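Beta-galactosidase (Bacillus circulans subsp. alkalophilus, PDB 3TTY) hydrolyses terminal beta-galactosidic bonds, holding galactose in the pocket of a TIM-barrel glycoside hydrolase domain. Local coordinates at residues 144-152 and 233-244. Sequence-based numbering, arbitrary orientation.
Sequences MWHVSNEYG and FKMERDELKRWT. With GLA (alpha-D-galactopyranose), chain H.
Thr-244 OG1, at the C-terminal side of helix 215-243, accepts from Trp-145 NE1 at 2.9 Å, the bond that ties helix to strand, and donates to Leu-240 O at 3.2 Å within its own segment. The indole bond is tilted 20° from the ring plane. Leu-240 also lays CD2 squarely over the six-membered ring of Trp-145, a CH-pi contact 3.7 Å from the centroid, and its CD1 reaches the indole CG and Val-147 CG2. An alanine in place of Trp-145 would probably leave Thr-244 OG1 without its indole donor and open a gap beneath Leu-240. Val-147, with CG1 anti to the backbone N (chi1 170°), sets that methyl 3.7 Å from Phe-233 CD1 and turns CG2 to Leu-240. Farther along, Tyr-151 brings CE2 to the edge of the Phe-233 ring, and a water links its OH to Glu-236 OE2; OE1 and OE2 are also hydrogen-bonded to Thr-80 and Thr-82 respectively. The contact illustrates how a TIM barrel packs a helix outside its strands: helix 215-243 covers strand 142-146, whose following loop carries Asn-149 and Glu-150 to the galactose; the strand lies between 75-79 and 249-253, with helix 119-135 alongside.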
loop_
_atom_site.group_PDB
_atom_site.type_symbol
_atom_site.label_atom_id
_atom_site.label_comp_id
_atom_site.label_asym_id
_atom_site.label_seq_id
_atom_site.Cartn_x
_atom_site.Cartn_y
_atom_site.Cartn_z
ATOM N N MET A 144 -24.919 30.686 -19.852
ATOM C CA MET A 144 -24.248 30.292 -18.614
ATOM C C MET A 144 -22.735 30.395 -18.771
ATOM O O MET A 144 -22.200 30.039 -19.819
ATOM C CB MET A 144 -24.649 28.862 -18.245
ATOM C CG MET A 144 -24.060 28.329 -16.945
ATOM S SD MET A 144 -24.679 29.121 -15.428
ATOM C CE MET A 144 -26.444 28.884 -15.581
ATOM N N TRP A 145 -22.055 30.906 -17.742
ATOM C CA TRP A 145 -20.591 30.871 -17.681
ATOM C C TRP A 145 -20.147 29.684 -16.833
ATOM O O TRP A 145 -20.693 29.434 -15.761
ATOM C CB TRP A 145 -19.998 32.158 -17.083
ATOM C CG TRP A 145 -20.022 33.360 -17.987
ATOM C CD1 TRP A 145 -20.878 34.417 -17.909
ATOM C CD2 TRP A 145 -19.150 33.635 -19.096
ATOM N NE1 TRP A 145 -20.599 35.326 -18.897
ATOM C CE2 TRP A 145 -19.544 34.871 -19.639
ATOM C CE3 TRP A 145 -18.082 32.952 -19.683
ATOM C CZ2 TRP A 145 -18.910 35.440 -20.738
ATOM C CZ3 TRP A 145 -17.458 33.515 -20.775
ATOM C CH2 TRP A 145 -17.870 34.745 -21.293
ATOM N N HIS A 146 -19.132 28.980 -17.319
ATOM C CA HIS A 146 -18.599 27.785 -16.684
ATOM C C HIS A 146 -17.150 28.113 -16.291
ATOM O O HIS A 146 -16.209 27.921 -17.076
ATOM C CB HIS A 146 -18.722 26.624 -17.692
ATOM C CG HIS A 146 -18.106 25.323 -17.264
ATOM N ND1 HIS A 146 -16.833 25.226 -16.743
ATOM C CD2 HIS A 146 -18.566 24.055 -17.371
ATOM C CE1 HIS A 146 -16.547 23.954 -16.522
ATOM N NE2 HIS A 146 -17.579 23.220 -16.893
ATOM N N VAL A 147 -16.987 28.636 -15.076
ATOM C CA VAL A 147 -15.680 29.094 -14.594
ATOM C C VAL A 147 -14.745 27.935 -14.318
ATOM O O VAL A 147 -15.085 27.019 -13.550
ATOM C CB VAL A 147 -15.803 29.919 -13.302
ATOM C CG1 VAL A 147 -14.417 30.171 -12.692
ATOM C CG2 VAL A 147 -16.540 31.224 -13.576
ATOM N N SER A 148 -13.571 27.965 -14.950
ATOM C CA SER A 148 -12.571 26.927 -14.723
ATOM C C SER A 148 -13.202 25.546 -14.979
ATOM O O SER A 148 -14.033 25.395 -15.874
ATOM C CB SER A 148 -12.031 27.034 -13.287
ATOM O OG SER A 148 -10.855 26.266 -13.099
ATOM N N ASN A 149 -12.790 24.554 -14.198
ATOM C CA ASN A 149 -13.362 23.220 -14.238
ATOM C C ASN A 149 -12.930 22.449 -12.995
ATOM O O ASN A 149 -11.739 22.403 -12.675
ATOM C CB ASN A 149 -12.920 22.459 -15.488
ATOM C CG ASN A 149 -13.724 21.186 -15.697
ATOM O OD1 ASN A 149 -14.924 21.237 -15.952
ATOM N ND2 ASN A 149 -13.069 20.038 -15.579
ATOM N N GLU A 150 -13.899 21.850 -12.308
ATOM C CA GLU A 150 -13.653 21.093 -11.075
ATOM C C GLU A 150 -12.455 21.592 -10.231
ATOM O O GLU A 150 -11.422 20.923 -10.142
ATOM C CB GLU A 150 -13.504 19.589 -11.372
ATOM C CG GLU A 150 -14.737 18.929 -11.970
ATOM C CD GLU A 150 -14.724 17.403 -11.842
ATOM O OE1 GLU A 150 -13.622 16.801 -11.761
ATOM O OE2 GLU A 150 -15.825 16.805 -11.811
ATOM N N TYR A 151 -12.594 22.770 -9.631
ATOM C CA TYR A 151 -11.640 23.229 -8.625
ATOM C C TYR A 151 -11.382 22.149 -7.557
ATOM O O TYR A 151 -12.303 21.473 -7.103
ATOM C CB TYR A 151 -12.186 24.468 -7.935
ATOM C CG TYR A 151 -12.120 25.759 -8.720
ATOM C CD1 TYR A 151 -10.913 26.385 -8.944
ATOM C CD2 TYR A 151 -13.280 26.376 -9.187
ATOM C CE1 TYR A 151 -10.842 27.576 -9.627
ATOM C CE2 TYR A 151 -13.224 27.587 -9.871
ATOM C CZ TYR A 151 -11.996 28.178 -10.081
ATOM O OH TYR A 151 -11.901 29.374 -10.753
ATOM N N GLY A 152 -10.129 21.976 -7.149
ATOM C CA GLY A 152 -9.838 20.952 -6.159
ATOM C C GLY A 152 -8.373 20.652 -5.955
ATOM O O GLY A 152 -7.520 21.181 -6.666
ATOM N N PHE A 233 -12.316 31.394 -7.941
ATOM C CA PHE A 233 -13.635 31.409 -8.576
ATOM C C PHE A 233 -14.254 32.804 -8.605
ATOM O O PHE A 233 -14.667 33.295 -9.668
ATOM C CB PHE A 233 -14.606 30.456 -7.887
ATOM C CG PHE A 233 -16.032 30.629 -8.347
ATOM C CD1 PHE A 233 -16.434 30.150 -9.586
ATOM C CD2 PHE A 233 -16.960 31.288 -7.553
ATOM C CE1 PHE A 233 -17.734 30.319 -10.027
ATOM C CE2 PHE A 233 -18.270 31.460 -7.976
ATOM C CZ PHE A 233 -18.665 30.978 -9.213
ATOM N N LYS A 234 -14.317 33.425 -7.428
ATOM C CA LYS A 234 -14.907 34.748 -7.261
ATOM C C LYS A 234 -14.205 35.786 -8.112
ATOM O O LYS A 234 -14.846 36.661 -8.694
ATOM C CB LYS A 234 -14.873 35.189 -5.795
ATOM C CG LYS A 234 -15.508 34.189 -4.829
ATOM C CD LYS A 234 -15.896 34.825 -3.481
ATOM C CE LYS A 234 -14.823 35.770 -2.957
ATOM N NZ LYS A 234 -15.146 36.302 -1.606
ATOM N N MET A 235 -12.885 35.688 -8.174
ATOM C CA MET A 235 -12.106 36.595 -8.990
ATOM C C MET A 235 -12.560 36.552 -10.455
ATOM O O MET A 235 -12.686 37.597 -11.090
ATOM C CB MET A 235 -10.615 36.279 -8.874
ATOM C CG MET A 235 -9.742 37.078 -9.828
ATOM S SD MET A 235 -8.083 36.367 -10.016
ATOM C CE MET A 235 -8.419 34.963 -11.093
ATOM N N GLU A 236 -12.797 35.355 -10.991
ATOM C CA GLU A 236 -13.221 35.232 -12.394
ATOM C C GLU A 236 -14.684 35.639 -12.550
ATOM O O GLU A 236 -15.052 36.368 -13.475
ATOM C CB GLU A 236 -12.992 33.810 -12.936
ATOM C CG GLU A 236 -11.525 33.460 -13.192
ATOM C CD GLU A 236 -11.362 32.162 -13.998
ATOM O OE1 GLU A 236 -12.121 31.944 -14.970
ATOM O OE2 GLU A 236 -10.471 31.357 -13.664
ATOM N N ARG A 237 -15.512 35.164 -11.630
ATOM C CA ARG A 237 -16.920 35.509 -11.605
ATOM C C ARG A 237 -17.069 37.025 -11.724
ATOM O O ARG A 237 -17.845 37.501 -12.540
ATOM C CB ARG A 237 -17.564 34.997 -10.313
ATOM C CG ARG A 237 -18.994 35.457 -10.071
ATOM C CD ARG A 237 -19.365 35.332 -8.599
ATOM N NE ARG A 237 -18.751 36.387 -7.812
ATOM C CZ ARG A 237 -18.732 36.426 -6.483
ATOM N NH1 ARG A 237 -19.288 35.454 -5.777
ATOM N NH2 ARG A 237 -18.150 37.439 -5.859
ATOM N N ASP A 238 -16.308 37.777 -10.927
ATOM C CA ASP A 238 -16.430 39.239 -10.915
ATOM C C ASP A 238 -16.036 39.883 -12.245
ATOM O O ASP A 238 -16.687 40.815 -12.710
ATOM C CB ASP A 238 -15.628 39.855 -9.767
ATOM C CG ASP A 238 -16.221 39.529 -8.382
ATOM O OD1 ASP A 238 -17.391 39.078 -8.297
ATOM O OD2 ASP A 238 -15.509 39.731 -7.371
ATOM N N GLU A 239 -14.975 39.385 -12.860
ATOM C CA GLU A 239 -14.534 39.917 -14.144
ATOM C C GLU A 239 -15.574 39.611 -15.226
ATOM O O GLU A 239 -15.841 40.438 -16.085
ATOM C CB GLU A 239 -13.142 39.365 -14.505
ATOM C CG GLU A 239 -12.489 39.986 -15.732
ATOM C CD GLU A 239 -12.190 41.484 -15.590
ATOM O OE1 GLU A 239 -12.398 42.055 -14.494
ATOM O OE2 GLU A 239 -11.738 42.089 -16.590
ATOM N N LEU A 240 -16.185 38.436 -15.148
ATOM C CA LEU A 240 -17.255 38.050 -16.071
ATOM C C LEU A 240 -18.475 38.956 -15.941
ATOM O O LEU A 240 -18.989 39.472 -16.934
ATOM C CB LEU A 240 -17.680 36.596 -15.830
ATOM C CG LEU A 240 -16.652 35.515 -16.167
ATOM C CD1 LEU A 240 -17.172 34.134 -15.805
ATOM C CD2 LEU A 240 -16.274 35.580 -17.645
ATOM N N LYS A 241 -18.944 39.129 -14.713
ATOM C CA LYS A 241 -20.117 39.950 -14.452
ATOM C C LYS A 241 -19.907 41.429 -14.807
ATOM O O LYS A 241 -20.858 42.122 -15.154
ATOM C CB LYS A 241 -20.569 39.792 -13.001
ATOM C CG LYS A 241 -21.290 38.473 -12.727
ATOM C CD LYS A 241 -21.581 38.323 -11.236
ATOM C CE LYS A 241 -22.493 37.129 -10.965
ATOM N NZ LYS A 241 -23.714 37.121 -11.834
ATOM N N ARG A 242 -18.668 41.903 -14.736
ATOM C CA ARG A 242 -18.344 43.262 -15.158
ATOM C C ARG A 242 -18.783 43.522 -16.615
ATOM O O ARG A 242 -19.235 44.620 -16.956
ATOM C CB ARG A 242 -16.840 43.500 -15.031
ATOM C CG ARG A 242 -16.459 44.887 -14.541
ATOM C CD ARG A 242 -14.965 44.969 -14.215
ATOM N NE ARG A 242 -14.130 44.762 -15.400
ATOM C CZ ARG A 242 -13.619 45.745 -16.137
ATOM N NH1 ARG A 242 -13.849 47.014 -15.811
ATOM N NH2 ARG A 242 -12.870 45.462 -17.198
ATOM N N TRP A 243 -18.645 42.508 -17.463
ATOM C CA TRP A 243 -18.956 42.636 -18.876
ATOM C C TRP A 243 -20.324 42.064 -19.225
ATOM O O TRP A 243 -20.992 42.557 -20.124
ATOM C CB TRP A 243 -17.884 41.952 -19.715
ATOM C CG TRP A 243 -16.585 42.672 -19.724
ATOM C CD1 TRP A 243 -15.471 42.350 -19.021
ATOM C CD2 TRP A 243 -16.262 43.846 -20.476
ATOM N NE1 TRP A 243 -14.467 43.251 -19.283
ATOM C CE2 TRP A 243 -14.927 44.178 -20.177
ATOM C CE3 TRP A 243 -16.974 44.649 -21.373
ATOM C CZ2 TRP A 243 -14.286 45.277 -20.743
ATOM C CZ3 TRP A 243 -16.343 45.735 -21.936
ATOM C CH2 TRP A 243 -15.010 46.042 -21.620
ATOM N N THR A 244 -20.744 41.019 -18.523
ATOM C CA THR A 244 -22.050 40.437 -18.790
ATOM C C THR A 244 -22.807 40.168 -17.498
ATOM O O THR A 244 -22.954 39.021 -17.087
ATOM C CB THR A 244 -21.932 39.138 -19.605
ATOM O OG1 THR A 244 -21.170 38.180 -18.863
ATOM C CG2 THR A 244 -21.233 39.415 -20.927
HETATM C C1 GLA H . -15.006 15.311 -14.631
HETATM C C2 GLA H . -14.449 16.446 -15.525
HETATM C C3 GLA H . -14.653 16.184 -17.027
HETATM C C4 GLA H . -14.188 14.765 -17.317
HETATM C C5 GLA H . -14.911 13.789 -16.384
HETATM C C6 GLA H . -14.483 12.362 -16.749
HETATM O O1 GLA H . -16.440 15.217 -14.568
HETATM O O2 GLA H . -15.056 17.683 -15.186
HETATM O O3 GLA H . -13.888 17.091 -17.840
HETATM O O4 GLA H . -12.793 14.736 -17.044
HETATM O O5 GLA H . -14.507 14.043 -15.035
HETATM O O6 GLA H . -15.400 11.414 -16.187
HETATM O O HOH W 1 -9.405 30.438 -11.560
#